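Local structure of Slr0280 protein (5H3K) at residues M318-R330 against V596-F608. The protein is of unknown function but carries a NAGPA-type phosphodiester glycosidase domain, which suggests that it may cleave phosphodiester-linked sugars. Sequence-based numbering, arbitrary orientation.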
loop_
_atom_site.group_PDB
_atom_site.type_symbol
_atom_site.label_atom_id
_atom_site.label_comp_id
_atom_site.label_asym_id
_atom_site.label_seq_id
_atom_site.Cartn_x
_atom_site.Cartn_y
_atom_site.Cartn_z
ATOM N N MET A 318 12.863 0.492 -12.694
ATOM C CA MET A 318 14.003 1.251 -12.198
ATOM C C MET A 318 13.795 1.748 -10.766
ATOM O O MET A 318 12.671 1.697 -10.227
ATOM C CB MET A 318 14.400 2.395 -13.150
ATOM C CG MET A 318 13.504 3.598 -13.132
ATOM S SD MET A 318 14.169 4.919 -14.181
ATOM C CE MET A 318 12.921 6.179 -13.988
ATOM N N ALA A 319 14.882 2.223 -10.161
ATOM C CA ALA A 319 14.874 2.641 -8.756
ATOM C C ALA A 319 14.222 3.999 -8.514
ATOM O O ALA A 319 13.654 4.237 -7.445
ATOM C CB ALA A 319 16.290 2.640 -8.196
ATOM N N GLN A 320 14.313 4.898 -9.484
ATOM C CA GLN A 320 13.780 6.234 -9.300
ATOM C C GLN A 320 12.289 6.327 -9.611
ATOM O O GLN A 320 11.826 5.960 -10.702
ATOM C CB GLN A 320 14.560 7.277 -10.112
ATOM C CG GLN A 320 13.968 8.693 -9.987
ATOM C CD GLN A 320 14.856 9.767 -10.580
ATOM O OE1 GLN A 320 15.096 9.792 -11.787
ATOM N NE2 GLN A 320 15.343 10.667 -9.735
ATOM N N GLY A 321 11.535 6.855 -8.654
ATOM C CA GLY A 321 10.152 7.187 -8.919
ATOM C C GLY A 321 9.275 7.035 -7.710
ATOM O O GLY A 321 9.615 6.289 -6.797
ATOM N N THR A 322 8.154 7.753 -7.700
ATOM C CA THR A 322 7.133 7.561 -6.681
ATOM C C THR A 322 5.766 7.551 -7.345
ATOM O O THR A 322 5.568 8.163 -8.402
ATOM C CB THR A 322 7.145 8.656 -5.590
ATOM O OG1 THR A 322 6.968 9.942 -6.193
ATOM C CG2 THR A 322 8.450 8.621 -4.778
ATOM N N ALA A 323 4.823 6.856 -6.717
ATOM C CA ALA A 323 3.453 6.764 -7.219
ATOM C C ALA A 323 2.512 6.438 -6.058
ATOM O O ALA A 323 2.935 5.837 -5.074
ATOM C CB ALA A 323 3.363 5.675 -8.304
ATOM N N PRO A 324 1.227 6.804 -6.173
ATOM C CA PRO A 324 0.300 6.377 -5.116
ATOM C C PRO A 324 0.325 4.864 -4.947
ATOM O O PRO A 324 0.431 4.137 -5.944
ATOM C CB PRO A 324 -1.070 6.820 -5.653
ATOM C CG PRO A 324 -0.744 7.978 -6.571
ATOM C CD PRO A 324 0.548 7.572 -7.233
ATOM N N LEU A 325 0.270 4.397 -3.700
ATOM C CA LEU A 325 0.279 2.971 -3.400
ATOM C C LEU A 325 -0.840 2.267 -4.165
ATOM O O LEU A 325 -0.643 1.172 -4.702
ATOM C CB LEU A 325 0.120 2.746 -1.884
ATOM C CG LEU A 325 0.105 1.345 -1.246
ATOM C CD1 LEU A 325 -1.239 0.654 -1.375
ATOM C CD2 LEU A 325 1.223 0.426 -1.780
ATOM N N VAL A 326 -2.010 2.891 -4.217
ATOM C CA VAL A 326 -3.148 2.262 -4.872
ATOM C C VAL A 326 -2.908 2.115 -6.382
ATOM O O VAL A 326 -3.390 1.163 -7.000
ATOM C CB VAL A 326 -4.483 2.990 -4.559
ATOM C CG1 VAL A 326 -4.637 4.221 -5.455
ATOM C CG2 VAL A 326 -5.662 2.027 -4.734
ATOM N N THR A 327 -2.140 3.040 -6.961
ATOM C CA THR A 327 -1.746 2.965 -8.374
ATOM C C THR A 327 -0.725 1.853 -8.596
ATOM O O THR A 327 -0.814 1.100 -9.584
ATOM C CB THR A 327 -1.187 4.315 -8.878
ATOM O OG1 THR A 327 -2.208 5.316 -8.741
ATOM C CG2 THR A 327 -0.787 4.210 -10.342
ATOM N N ILE A 328 0.239 1.736 -7.681
ATOM C CA ILE A 328 1.175 0.615 -7.731
ATOM C C ILE A 328 0.391 -0.698 -7.694
ATOM O O ILE A 328 0.619 -1.579 -8.522
ATOM C CB ILE A 328 2.196 0.657 -6.562
ATOM C CG1 ILE A 328 3.075 1.920 -6.660
ATOM C CG2 ILE A 328 3.044 -0.615 -6.542
ATOM C CD1 ILE A 328 4.033 2.121 -5.461
ATOM N N ALA A 329 -0.552 -0.813 -6.751
ATOM C CA ALA A 329 -1.348 -2.033 -6.585
ATOM C C ALA A 329 -2.139 -2.378 -7.857
ATOM O O ALA A 329 -2.136 -3.531 -8.323
ATOM C CB ALA A 329 -2.308 -1.891 -5.380
ATOM N N ARG A 330 -2.825 -1.388 -8.415
ATOM C CA ARG A 330 -3.610 -1.607 -9.621
ATOM C C ARG A 330 -2.725 -1.951 -10.817
ATOM O O ARG A 330 -2.964 -2.948 -11.506
ATOM C CB ARG A 330 -4.478 -0.376 -9.947
ATOM C CG ARG A 330 -5.622 -0.142 -8.975
ATOM C CD ARG A 330 -6.128 1.284 -9.075
ATOM N NE ARG A 330 -7.202 1.541 -8.122
ATOM C CZ ARG A 330 -7.688 2.746 -7.846
ATOM N NH1 ARG A 330 -7.177 3.827 -8.422
ATOM N NH2 ARG A 330 -8.670 2.867 -6.963
ATOM N N VAL A 596 -7.237 10.575 -1.656
ATOM C CA VAL A 596 -6.662 11.933 -1.710
ATOM C C VAL A 596 -5.646 12.241 -0.602
ATOM O O VAL A 596 -4.812 13.127 -0.764
ATOM C CB VAL A 596 -7.742 13.060 -1.720
ATOM C CG1 VAL A 596 -8.629 12.933 -2.948
ATOM C CG2 VAL A 596 -8.564 13.039 -0.424
ATOM N N THR A 597 -5.717 11.517 0.515
ATOM C CA THR A 597 -4.801 11.738 1.639
ATOM C C THR A 597 -3.529 10.882 1.582
ATOM O O THR A 597 -2.651 11.019 2.436
ATOM C CB THR A 597 -5.489 11.481 3.008
ATOM O OG1 THR A 597 -5.795 10.087 3.149
ATOM C CG2 THR A 597 -6.772 12.298 3.130
ATOM N N ALA A 598 -3.436 9.994 0.597
ATOM C CA ALA A 598 -2.301 9.072 0.534
ATOM C C ALA A 598 -1.216 9.671 -0.353
ATOM O O ALA A 598 -1.503 10.170 -1.433
ATOM C CB ALA A 598 -2.743 7.722 0.002
ATOM N N ALA A 599 0.028 9.629 0.100
ATOM C CA ALA A 599 1.121 10.265 -0.641
ATOM C C ALA A 599 1.665 9.310 -1.689
ATOM O O ALA A 599 1.458 8.106 -1.589
ATOM C CB ALA A 599 2.241 10.681 0.305
ATOM N N ARG A 600 2.372 9.833 -2.688
ATOM C CA ARG A 600 3.110 8.948 -3.585
ATOM C C ARG A 600 4.205 8.290 -2.780
ATOM O O ARG A 600 4.807 8.930 -1.915
ATOM C CB ARG A 600 3.750 9.730 -4.734
ATOM C CG ARG A 600 2.747 10.517 -5.537
ATOM C CD ARG A 600 3.402 11.173 -6.742
ATOM N NE ARG A 600 2.384 11.481 -7.739
ATOM C CZ ARG A 600 2.618 12.107 -8.886
ATOM N NH1 ARG A 600 3.846 12.505 -9.184
ATOM N NH2 ARG A 600 1.621 12.335 -9.733
ATOM N N VAL A 601 4.473 7.018 -3.059
ATOM C CA VAL A 601 5.534 6.305 -2.340
ATOM C C VAL A 601 6.497 5.656 -3.322
ATOM O O VAL A 601 6.169 5.464 -4.491
ATOM C CB VAL A 601 4.967 5.226 -1.371
ATOM C CG1 VAL A 601 4.008 5.854 -0.353
ATOM C CG2 VAL A 601 4.245 4.122 -2.152
ATOM N N SER A 602 7.682 5.308 -2.846
ATOM C CA SER A 602 8.687 4.655 -3.693
ATOM C C SER A 602 8.403 3.174 -3.949
ATOM O O SER A 602 8.632 2.651 -5.049
ATOM C CB SER A 602 10.061 4.784 -3.038
ATOM O OG SER A 602 10.979 3.833 -3.588
ATOM N N ASN A 603 7.932 2.472 -2.927
ATOM C CA ASN A 603 7.793 1.033 -3.063
ATOM C C ASN A 603 6.803 0.427 -2.077
ATOM O O ASN A 603 6.381 1.069 -1.102
ATOM C CB ASN A 603 9.162 0.349 -2.960
ATOM C CG ASN A 603 9.901 0.681 -1.663
ATOM O OD1 ASN A 603 9.610 0.127 -0.591
ATOM N ND2 ASN A 603 10.892 1.549 -1.765
ATOM N N ALA A 604 6.450 -0.821 -2.332
ATOM C CA ALA A 604 5.409 -1.484 -1.568
ATOM C C ALA A 604 5.752 -2.949 -1.379
ATOM O O ALA A 604 6.662 -3.481 -2.024
ATOM C CB ALA A 604 4.094 -1.355 -2.318
ATOM N N ILE A 605 5.045 -3.607 -0.469
ATOM C CA ILE A 605 5.060 -5.062 -0.448
ATOM C C ILE A 605 3.730 -5.499 -1.037
ATOM O O ILE A 605 2.674 -5.097 -0.544
ATOM C CB ILE A 605 5.241 -5.606 0.973
ATOM C CG1 ILE A 605 6.634 -5.244 1.508
ATOM C CG2 ILE A 605 5.061 -7.133 1.023
ATOM C CD1 ILE A 605 6.804 -5.516 3.010
ATOM N N GLY A 606 3.778 -6.323 -2.082
ATOM C CA GLY A 606 2.574 -6.786 -2.762
ATOM C C GLY A 606 2.335 -8.270 -2.518
ATOM O O GLY A 606 3.275 -9.054 -2.392
ATOM N N VAL A 607 1.065 -8.648 -2.435
ATOM C CA VAL A 607 0.663 -10.037 -2.274
ATOM C C VAL A 607 -0.018 -10.490 -3.562
ATOM O O VAL A 607 -0.894 -9.806 -4.093
ATOM C CB VAL A 607 -0.320 -10.194 -1.103
ATOM C CG1 VAL A 607 -0.744 -11.671 -0.951
ATOM C CG2 VAL A 607 0.316 -9.700 0.188
ATOM N N PHE A 608 0.397 -11.640 -4.069
ATOM C CA PHE A 608 -0.141 -12.152 -5.321
ATOM C C PHE A 608 -0.766 -13.518 -5.082
ATOM O O PHE A 608 -0.260 -14.322 -4.290
ATOM C CB PHE A 608 0.969 -12.223 -6.374
ATOM C CG PHE A 608 1.493 -10.873 -6.781
ATOM C CD1 PHE A 608 2.483 -10.239 -6.037
ATOM C CD2 PHE A 608 0.956 -10.218 -7.878
ATOM C CE1 PHE A 608 2.948 -8.977 -6.411
ATOM C CE2 PHE A 608 1.410 -8.969 -8.256
ATOM C CZ PHE A 608 2.404 -8.346 -7.518
HETATM O O HOH W 1 11.487 4.438 -6.155
HETATM O O HOH W 2 6.128 11.340 -8.821
HETATM O O HOH W 3 -0.019 5.842 -1.159
#
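P324 CD approaches the flat guanidinium of R600 obliquely, and the closer contact is at the aliphatic part of the chain, R600 CG lying 4.0 Å from P324 CD as the two side chains extend side by side in the same direction. They flank an antiparallel hydrogen-bonded pair, A323 with V601, through which strand 600-609, in the part of the chain assigned to the phosphodiester glycosidase family, pairs with the residues leading into helix 325-331. The bonds are reciprocal: V601 N donates to A323 O at 2.8 Å, nearly straight at 175° although the donor stands above the carbonyl plane, and A323 N returns a bond to V601 O at 3.0 Å. T322 crosses R600 at about a right angle; with chi1 at 58°, its OG1 sits between backbone N and carbonyl carbon, 3.5 Å from R600 CB. Water 2 lies between T322 OG1 and R600 NH1, its bond to the latter weak. A valine in place of T322 would probably leave this water without its hydroxyl partner, breaking the water link to R600 NH1. P324 occupies the helix N-cap position, and its O accepts from I328 N. Beyond it the helix lies over the strand: I328 CD1 meets V601 CG2 at 3.9 Å, while strand 336-339 adds A337 against L325 and N339 against V601. Water 3 joins the first turn to the other segment, accepting from L325 N and donating to A599 O. The tightest apolar approach is L325 CD2 to A604 CB, 3.4 Å, closer than usual van der Waals contact.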